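Local atomic coordinates of 3',5'-cyclic-nucleotide phosphodiesterase 1 (Saccharomyces cerevisiae, PDB entry 4OJV), a protein that belongs to the class-II cyclic-nucleotide phosphodiesterases, a family of the metallo-hydrolase clan, and holds two zinc ions in a site of histidines and aspartates. Residues 296-308 and 340-353. Sequence-based numbering, arbitrary orientation.
Sequences SPIYLINELSNLN and ILEELRFLAEERNL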
ATOM      1  N   SER A 296     -17.576   2.403 -16.745  1.00 14.03           N
ATOM      2  CA  SER A 296     -18.623   1.506 -16.278  1.00 14.91           C
ATOM      3  C   SER A 296     -18.927   0.549 -17.437  1.00 13.93           C
ATOM      4  O   SER A 296     -18.372   0.714 -18.526  1.00 14.44           O
ATOM      5  CB  SER A 296     -19.869   2.294 -15.898  1.00 16.19           C
ATOM      6  OG  SER A 296     -20.574   2.653 -17.071  1.00 19.13           O
ATOM      7  N   PRO A 297     -19.799  -0.457 -17.221  1.00 14.26           N
ATOM      8  CA  PRO A 297     -19.947  -1.452 -18.284  1.00 14.05           C
ATOM      9  C   PRO A 297     -20.429  -0.921 -19.632  1.00 14.68           C
ATOM     10  O   PRO A 297     -19.984  -1.418 -20.665  1.00 15.43           O
ATOM     11  CB  PRO A 297     -20.936  -2.461 -17.683  1.00 14.62           C
ATOM     12  CG  PRO A 297     -20.643  -2.385 -16.221  1.00 14.87           C
ATOM     13  CD  PRO A 297     -20.463  -0.910 -15.985  1.00 14.97           C
ATOM     14  N   ILE A 298     -21.289   0.094 -19.631  1.00 14.05           N
ATOM     15  CA  ILE A 298     -21.762   0.661 -20.889  1.00 16.21           C
ATOM     16  C   ILE A 298     -20.620   1.353 -21.637  1.00 15.55           C
ATOM     17  O   ILE A 298     -20.490   1.203 -22.847  1.00 15.75           O
ATOM     18  CB  ILE A 298     -22.995   1.587 -20.703  1.00 18.38           C
ATOM     19  CG1 ILE A 298     -23.525   2.083 -22.056  1.00 20.49           C
ATOM     20  CG2 ILE A 298     -22.690   2.751 -19.766  1.00 19.45           C
ATOM     21  CD1 ILE A 298     -23.957   0.972 -22.993  1.00 23.27           C
ATOM     22  N   TYR A 299     -19.766   2.074 -20.915  1.00 15.20           N
ATOM     23  CA  TYR A 299     -18.654   2.761 -21.556  1.00 15.42           C
ATOM     24  C   TYR A 299     -17.588   1.786 -22.062  1.00 13.72           C
ATOM     25  O   TYR A 299     -17.051   1.958 -23.164  1.00 15.03           O
ATOM     26  CB  TYR A 299     -18.057   3.827 -20.640  1.00 17.39           C
ATOM     27  CG  TYR A 299     -19.052   4.918 -20.307  1.00 21.58           C
ATOM     28  CD1 TYR A 299     -19.428   5.863 -21.264  1.00 25.36           C
ATOM     29  CD2 TYR A 299     -19.628   4.997 -19.041  1.00 24.88           C
ATOM     30  CE1 TYR A 299     -20.347   6.860 -20.962  1.00 27.65           C
ATOM     31  CE2 TYR A 299     -20.548   5.988 -18.728  1.00 26.97           C
ATOM     32  CZ  TYR A 299     -20.902   6.913 -19.690  1.00 29.22           C
ATOM     33  OH  TYR A 299     -21.811   7.895 -19.375  1.00 34.89           O
ATOM     34  N   LEU A 300     -17.298   0.745 -21.284  1.00 12.98           N
ATOM     35  CA  LEU A 300     -16.338  -0.249 -21.737  1.00 13.35           C
ATOM     36  C   LEU A 300     -16.882  -0.992 -22.974  1.00 13.16           C
ATOM     37  O   LEU A 300     -16.167  -1.178 -23.957  1.00 13.94           O
ATOM     38  CB  LEU A 300     -15.963  -1.231 -20.624  1.00 12.80           C
ATOM     39  CG  LEU A 300     -15.023  -2.374 -21.053  1.00 12.75           C
ATOM     40  CD1 LEU A 300     -13.748  -1.875 -21.729  1.00 14.03           C
ATOM     41  CD2 LEU A 300     -14.656  -3.263 -19.877  1.00 13.37           C
ATOM     42  N   ILE A 301     -18.139  -1.418 -22.920  1.00 13.47           N
ATOM     43  CA  ILE A 301     -18.736  -2.089 -24.077  1.00 14.94           C
ATOM     44  C   ILE A 301     -18.763  -1.166 -25.303  1.00 14.77           C
ATOM     45  O   ILE A 301     -18.512  -1.618 -26.421  1.00 15.56           O
ATOM     46  CB  ILE A 301     -20.123  -2.696 -23.746  1.00 15.76           C
ATOM     47  CG1 ILE A 301     -19.984  -3.896 -22.792  1.00 17.50           C
ATOM     48  CG2 ILE A 301     -20.882  -3.106 -25.012  1.00 19.51           C
ATOM     49  CD1 ILE A 301     -19.287  -5.117 -23.371  1.00 20.88           C
ATOM     50  N   ASN A 302     -19.006   0.130 -25.101  1.00 14.41           N
ATOM     51  CA  ASN A 302     -18.965   1.069 -26.229  1.00 15.64           C
ATOM     52  C   ASN A 302     -17.584   1.123 -26.876  1.00 14.78           C
ATOM     53  O   ASN A 302     -17.467   1.176 -28.105  1.00 15.98           O
ATOM     54  CB  ASN A 302     -19.390   2.479 -25.810  1.00 18.77           C
ATOM     55  CG  ASN A 302     -20.887   2.606 -25.603  1.00 21.83           C
ATOM     56  OD1 ASN A 302     -21.655   1.705 -25.929  1.00 22.21           O
ATOM     57  ND2 ASN A 302     -21.307   3.739 -25.054  1.00 26.23           N
ATOM     58  N   GLU A 303     -16.536   1.104 -26.053  1.00 14.77           N
ATOM     59  CA  GLU A 303     -15.171   1.078 -26.567  1.00 14.85           C
ATOM     60  C   GLU A 303     -14.877  -0.202 -27.341  1.00 14.68           C
ATOM     61  O   GLU A 303     -14.319  -0.152 -28.442  1.00 15.20           O
ATOM     62  CB  GLU A 303     -14.144   1.300 -25.445  1.00 15.19           C
ATOM     63  CG  GLU A 303     -14.199   2.692 -24.814  1.00 16.52           C
ATOM     64  CD  GLU A 303     -14.076   3.824 -25.829  1.00 17.01           C
ATOM     65  OE1 GLU A 303     -13.313   3.684 -26.809  1.00 17.84           O
ATOM     66  OE2 GLU A 303     -14.747   4.865 -25.650  1.00 18.86           O
ATOM     67  N   LEU A 304     -15.271  -1.341 -26.783  1.00 14.47           N
ATOM     68  CA  LEU A 304     -15.095  -2.621 -27.469  1.00 15.40           C
ATOM     69  C   LEU A 304     -15.911  -2.688 -28.760  1.00 16.07           C
ATOM     70  O   LEU A 304     -15.453  -3.253 -29.753  1.00 16.16           O
ATOM     71  CB  LEU A 304     -15.414  -3.782 -26.532  1.00 15.27           C
ATOM     72  CG  LEU A 304     -14.493  -3.927 -25.317  1.00 15.78           C
ATOM     73  CD1 LEU A 304     -15.063  -4.962 -24.366  1.00 17.31           C
ATOM     74  CD2 LEU A 304     -13.081  -4.301 -25.744  1.00 18.30           C
ATOM     75  N   SER A 305     -17.091  -2.068 -28.756  1.00 15.36           N
ATOM     76  CA  SER A 305     -17.914  -1.968 -29.966  1.00 16.82           C
ATOM     77  C   SER A 305     -17.183  -1.165 -31.050  1.00 16.43           C
ATOM     78  O   SER A 305     -17.227  -1.523 -32.234  1.00 17.85           O
ATOM     79  CB  SER A 305     -19.251  -1.315 -29.628  1.00 17.52           C
ATOM     80  OG  SER A 305     -20.079  -2.204 -28.902  1.00 24.60           O
ATOM     81  N   ASN A 306     -16.502  -0.088 -30.652  1.00 15.85           N
ATOM     82  CA  ASN A 306     -15.698   0.698 -31.585  1.00 16.07           C
ATOM     83  C   ASN A 306     -14.563  -0.129 -32.192  1.00 15.32           C
ATOM     84  O   ASN A 306     -14.347  -0.098 -33.410  1.00 16.41           O
ATOM     85  CB  ASN A 306     -15.161   1.975 -30.932  1.00 17.79           C
ATOM     86  CG  ASN A 306     -16.260   2.962 -30.577  1.00 23.83           C
ATOM     87  OD1 ASN A 306     -17.401   2.852 -31.038  1.00 26.24           O
ATOM     88  ND2 ASN A 306     -15.916   3.941 -29.746  1.00 26.28           N
ATOM     89  N   LEU A 307     -13.854  -0.889 -31.358  1.00 14.84           N
ATOM     90  CA  LEU A 307     -12.829  -1.794 -31.856  1.00 14.26           C
ATOM     91  C   LEU A 307     -13.426  -2.820 -32.826  1.00 13.90           C
ATOM     92  O   LEU A 307     -12.844  -3.107 -33.876  1.00 14.77           O
ATOM     93  CB  LEU A 307     -12.120  -2.499 -30.693  1.00 15.49           C
ATOM     94  CG  LEU A 307     -11.043  -3.516 -31.103  1.00 15.19           C
ATOM     95  CD1 LEU A 307      -9.924  -2.877 -31.917  1.00 15.58           C
ATOM     96  CD2 LEU A 307     -10.483  -4.221 -29.877  1.00 16.86           C
ATOM     97  N   ASN A 308     -14.582  -3.361 -32.462  1.00 14.28           N
ATOM     98  CA  ASN A 308     -15.296  -4.309 -33.310  1.00 14.70           C
ATOM     99  C   ASN A 308     -15.610  -3.731 -34.692  1.00 14.97           C
ATOM    100  O   ASN A 308     -15.377  -4.387 -35.712  1.00 14.95           O
ATOM    101  CB  ASN A 308     -16.577  -4.756 -32.620  1.00 15.74           C
ATOM    102  CG  ASN A 308     -17.297  -5.838 -33.387  1.00 17.47           C
ATOM    103  OD1 ASN A 308     -16.696  -6.839 -33.769  1.00 17.44           O
ATOM    104  ND2 ASN A 308     -18.596  -5.655 -33.594  1.00 20.48           N
ATOM    105  N   ILE A 340     -20.467  -6.438 -12.321  1.00 12.08           N
ATOM    106  CA  ILE A 340     -19.835  -5.930 -13.538  1.00 12.23           C
ATOM    107  C   ILE A 340     -19.674  -7.022 -14.595  1.00 12.09           C
ATOM    108  O   ILE A 340     -19.954  -6.794 -15.775  1.00 12.33           O
ATOM    109  CB  ILE A 340     -18.484  -5.255 -13.192  1.00 12.54           C
ATOM    110  CG1 ILE A 340     -18.749  -3.887 -12.557  1.00 12.95           C
ATOM    111  CG2 ILE A 340     -17.565  -5.149 -14.401  1.00 13.82           C
ATOM    112  CD1 ILE A 340     -17.593  -3.346 -11.735  1.00 12.84           C
ATOM    113  N   LEU A 341     -19.257  -8.211 -14.168  1.00 12.18           N
ATOM    114  CA  LEU A 341     -19.086  -9.313 -15.113  1.00 13.20           C
ATOM    115  C   LEU A 341     -20.419  -9.638 -15.803  1.00 13.82           C
ATOM    116  O   LEU A 341     -20.480  -9.791 -17.028  1.00 14.46           O
ATOM    117  CB  LEU A 341     -18.503 -10.542 -14.417  1.00 13.75           C
ATOM    118  CG  LEU A 341     -18.145 -11.738 -15.295  1.00 13.40           C
ATOM    119  CD1 LEU A 341     -17.117 -11.371 -16.356  1.00 15.42           C
ATOM    120  CD2 LEU A 341     -17.644 -12.878 -14.422  1.00 14.98           C
ATOM    121  N   GLU A 342     -21.488  -9.714 -15.015  1.00 13.58           N
ATOM    122  CA  GLU A 342     -22.815 -10.005 -15.561  1.00 14.87           C
ATOM    123  C   GLU A 342     -23.296  -8.913 -16.494  1.00 14.40           C
ATOM    124  O   GLU A 342     -23.836  -9.196 -17.562  1.00 15.77           O
ATOM    125  CB  GLU A 342     -23.798 -10.177 -14.419  1.00 16.61           C
ATOM    126  CG  GLU A 342     -23.577 -11.456 -13.648  1.00 21.64           C
ATOM    127  CD  GLU A 342     -24.425 -11.535 -12.406  1.00 26.09           C
ATOM    128  OE1 GLU A 342     -25.111 -10.538 -12.087  1.00 29.75           O
ATOM    129  OE2 GLU A 342     -24.403 -12.598 -11.750  1.00 32.57           O
ATOM    130  N   GLU A 343     -23.081  -7.662 -16.101  1.00 13.93           N
ATOM    131  CA  GLU A 343     -23.478  -6.513 -16.907  1.00 14.01           C
ATOM    132  C   GLU A 343     -22.716  -6.450 -18.221  1.00 14.65           C
ATOM    133  O   GLU A 343     -23.302  -6.200 -19.282  1.00 16.15           O
ATOM    134  CB  GLU A 343     -23.347  -5.212 -16.106  1.00 14.13           C
ATOM    135  CG  GLU A 343     -24.368  -5.137 -14.978  1.00 15.48           C
ATOM    136  CD  GLU A 343     -24.215  -3.929 -14.071  1.00 14.41           C
ATOM    137  OE1 GLU A 343     -23.154  -3.267 -14.072  1.00 14.57           O
ATOM    138  OE2 GLU A 343     -25.176  -3.631 -13.334  1.00 15.91           O
ATOM    139  N   LEU A 344     -21.410  -6.700 -18.164  1.00 13.96           N
ATOM    140  CA  LEU A 344     -20.599  -6.712 -19.380  1.00 14.18           C
ATOM    141  C   LEU A 344     -21.023  -7.826 -20.337  1.00 13.55           C
ATOM    142  O   LEU A 344     -21.144  -7.596 -21.547  1.00 15.38           O
ATOM    143  CB  LEU A 344     -19.115  -6.849 -19.044  1.00 13.41           C
ATOM    144  CG  LEU A 344     -18.437  -5.615 -18.447  1.00 13.26           C
ATOM    145  CD1 LEU A 344     -17.067  -5.985 -17.903  1.00 14.12           C
ATOM    146  CD2 LEU A 344     -18.314  -4.494 -19.459  1.00 13.63           C
ATOM    147  N   ARG A 345     -21.249  -9.020 -19.803  1.00 14.44           N
ATOM    148  CA  ARG A 345     -21.664 -10.151 -20.639  1.00 14.62           C
ATOM    149  C   ARG A 345     -23.032  -9.902 -21.275  1.00 16.07           C
ATOM    150  O   ARG A 345     -23.244 -10.218 -22.455  1.00 18.36           O
ATOM    151  CB  ARG A 345     -21.651 -11.449 -19.840  1.00 15.50           C
ATOM    152  CG  ARG A 345     -20.247 -11.955 -19.566  1.00 14.88           C
ATOM    153  CD  ARG A 345     -20.272 -13.191 -18.689  1.00 15.25           C
ATOM    154  NE  ARG A 345     -18.928 -13.740 -18.518  1.00 14.34           N
ATOM    155  CZ  ARG A 345     -18.584 -14.614 -17.578  1.00 14.63           C
ATOM    156  NH1 ARG A 345     -19.476 -15.039 -16.693  1.00 16.84           N
ATOM    157  NH2 ARG A 345     -17.336 -15.057 -17.509  1.00 15.64           N
ATOM    158  N   PHE A 346     -23.941  -9.313 -20.498  1.00 15.99           N
ATOM    159  CA  PHE A 346     -25.271  -8.982 -21.009  1.00 17.03           C
ATOM    160  C   PHE A 346     -25.178  -7.957 -22.138  1.00 17.36           C
ATOM    161  O   PHE A 346     -25.788  -8.131 -23.200  1.00 18.54           O
ATOM    162  CB  PHE A 346     -26.175  -8.462 -19.886  1.00 19.04           C
ATOM    163  CG  PHE A 346     -27.548  -8.058 -20.354  1.00 20.84           C
ATOM    164  CD1 PHE A 346     -27.787  -6.770 -20.827  1.00 22.80           C
ATOM    165  CD2 PHE A 346     -28.602  -8.967 -20.325  1.00 23.95           C
ATOM    166  CE1 PHE A 346     -29.049  -6.395 -21.267  1.00 26.14           C
ATOM    167  CE2 PHE A 346     -29.869  -8.595 -20.761  1.00 25.18           C
ATOM    168  CZ  PHE A 346     -30.088  -7.311 -21.233  1.00 26.70           C
ATOM    169  N   LEU A 347     -24.410  -6.893 -21.919  1.00 16.84           N
ATOM    170  CA  LEU A 347     -24.284  -5.826 -22.901  1.00 17.37           C
ATOM    171  C   LEU A 347     -23.548  -6.289 -24.156  1.00 19.08           C
ATOM    172  O   LEU A 347     -23.891  -5.874 -25.265  1.00 20.80           O
ATOM    173  CB  LEU A 347     -23.625  -4.582 -22.298  1.00 18.07           C
ATOM    174  CG  LEU A 347     -24.453  -3.785 -21.283  1.00 18.41           C
ATOM    175  CD1 LEU A 347     -23.565  -2.807 -20.523  1.00 19.17           C
ATOM    176  CD2 LEU A 347     -25.619  -3.056 -21.945  1.00 21.55           C
ATOM    177  N   ALA A 348     -22.562  -7.167 -23.988  1.00 17.69           N
ATOM    178  CA  ALA A 348     -21.853  -7.733 -25.131  1.00 18.72           C
ATOM    179  C   ALA A 348     -22.806  -8.558 -26.005  1.00 19.78           C
ATOM    180  O   ALA A 348     -22.766  -8.453 -27.236  1.00 22.92           O
ATOM    181  CB  ALA A 348     -20.659  -8.565 -24.684  1.00 19.66           C
ATOM    182  N   GLU A 349     -23.653  -9.364 -25.365  1.00 19.44           N
ATOM    183  CA  GLU A 349     -24.657 -10.174 -26.067  1.00 21.44           C
ATOM    184  C   GLU A 349     -25.673  -9.291 -26.789  1.00 24.91           C
ATOM    185  O   GLU A 349     -26.035  -9.570 -27.930  1.00 25.82           O
ATOM    186  CB  GLU A 349     -25.368 -11.124 -25.095  1.00 24.22           C
ATOM    187  CG  GLU A 349     -26.324 -12.118 -25.750  1.00 29.82           C
ATOM    188  CD  GLU A 349     -25.626 -13.378 -26.221  1.00 33.93           C
ATOM    189  OE1 GLU A 349     -25.205 -14.185 -25.363  1.00 42.02           O
ATOM    190  OE2 GLU A 349     -25.512 -13.572 -27.449  1.00 43.94           O
ATOM    191  N   GLU A 350     -26.120  -8.230 -26.118  1.00 22.59           N
ATOM    192  CA  GLU A 350     -27.081  -7.273 -26.677  1.00 24.78           C
ATOM    193  C   GLU A 350     -26.499  -6.544 -27.892  1.00 25.61           C
ATOM    194  O   GLU A 350     -27.213  -6.274 -28.865  1.00 30.16           O
ATOM    195  CB  GLU A 350     -27.503  -6.277 -25.589  1.00 28.29           C
ATOM    196  CG  GLU A 350     -28.495  -5.208 -26.020  1.00 32.04           C
ATOM    197  CD  GLU A 350     -28.964  -4.371 -24.847  1.00 36.03           C
ATOM    198  OE1 GLU A 350     -29.883  -4.817 -24.126  1.00 39.57           O
ATOM    199  OE2 GLU A 350     -28.413  -3.269 -24.646  1.00 40.19           O
ATOM    200  N   ARG A 351     -25.200  -6.256 -27.834  1.00 26.13           N
ATOM    201  CA  ARG A 351     -24.476  -5.572 -28.911  1.00 27.46           C
ATOM    202  C   ARG A 351     -23.909  -6.526 -29.967  1.00 26.21           C
ATOM    203  O   ARG A 351     -23.202  -6.086 -30.879  1.00 32.31           O
ATOM    204  CB  ARG A 351     -23.336  -4.718 -28.341  1.00 29.57           C
ATOM    205  CG  ARG A 351     -23.772  -3.512 -27.525  1.00 31.09           C
ATOM    206  CD  ARG A 351     -24.194  -2.351 -28.411  1.00 33.36           C
ATOM    207  NE  ARG A 351     -24.574  -1.189 -27.614  1.00 36.37           N
ATOM    208  CZ  ARG A 351     -23.729  -0.243 -27.211  1.00 34.93           C
ATOM    209  NH1 ARG A 351     -22.440  -0.309 -27.530  1.00 33.61           N
ATOM    210  NH2 ARG A 351     -24.176   0.775 -26.489  1.00 35.73           N
ATOM    211  N   ASN A 352     -24.210  -7.818 -29.830  1.00 23.57           N
ATOM    212  CA  ASN A 352     -23.730  -8.858 -30.756  1.00 26.95           C
ATOM    213  C   ASN A 352     -22.226  -8.771 -31.053  1.00 25.81           C
ATOM    214  O   ASN A 352     -21.813  -8.639 -32.199  1.00 26.34           O
ATOM    215  CB  ASN A 352     -24.550  -8.877 -32.064  1.00 30.39           C
ATOM    216  CG  ASN A 352     -25.995  -9.301 -31.854  1.00 32.38           C
ATOM    217  OD1 ASN A 352     -26.763  -8.625 -31.170  1.00 41.00           O
ATOM    218  ND2 ASN A 352     -26.378 -10.419 -32.467  1.00 30.27           N
ATOM    219  N   LEU A 353     -21.411  -8.842 -30.005  1.00 22.16           N
ATOM    220  CA  LEU A 353     -19.954  -8.771 -30.161  1.00 19.28           C
ATOM    221  C   LEU A 353     -19.307 -10.143 -30.397  1.00 18.46           C
ATOM    222  O   LEU A 353     -18.079 -10.270 -30.438  1.00 17.95           O
ATOM    223  CB  LEU A 353     -19.304  -8.057 -28.959  1.00 18.86           C
ATOM    224  CG  LEU A 353     -19.695  -6.592 -28.753  1.00 20.94           C
ATOM    225  CD1 LEU A 353     -19.044  -6.052 -27.491  1.00 22.08           C
ATOM    226  CD2 LEU A 353     -19.315  -5.725 -29.950  1.00 23.39           C
TER
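Arg-351 bends at chi2 (-79°) and then runs extended through chi3, which carries its guanidinium across to Asn-302, whose CG stands anti to its own carbonyl carbon. NH1 and NH2 both donate to the single oxygen OD1 of Asn-302, each 2.7 Å from it; sharing one acceptor bends both bonds, with N-H...O angles near 140°. Amide and guanidinium are nearly coplanar. On its other flank, still near the guanidinium plane, NH1 of Arg-351 makes a weak hydrogen bond with Ser-305 OG (3.3 Å), while that hydroxyl donates to Ile-301 O from above the carbonyl plane. Ile-298 CD1 lies obliquely against the guanidinium.

The two helices run roughly parallel, crossing at -41°, and lie side by side on one face of the seven-stranded mixed sheet, over strands 321-325 and 357-360, as in the layered alpha/beta architecture of metallo-hydrolases. Leu-304 and Leu-344 reach the strands beneath, touching Val-322 and Val-324 respectively. Ile-301 packs between the helices: its CG1 meets Leu-347 CB at 3.7 Å, and its CD1 reaches over Ala-348, 3.9 Å from CB. At the N-terminal end of helix 297-308, Pro-297 enters as a knob among Ile-340, Glu-343, Leu-344 and Leu-347, its CA 3.6 Å from Leu-344 CD2. Glu-343 OE1 passes beside the proline ring but is hydrogen-bonded to the backbone N of Leu-284. Helix 340-350 closes in a Schellman motif at Asn-352, after which Leu-353 turns inward and its CD2 packs alongside the Asn-308 side chain, 3.7 Å from ND2.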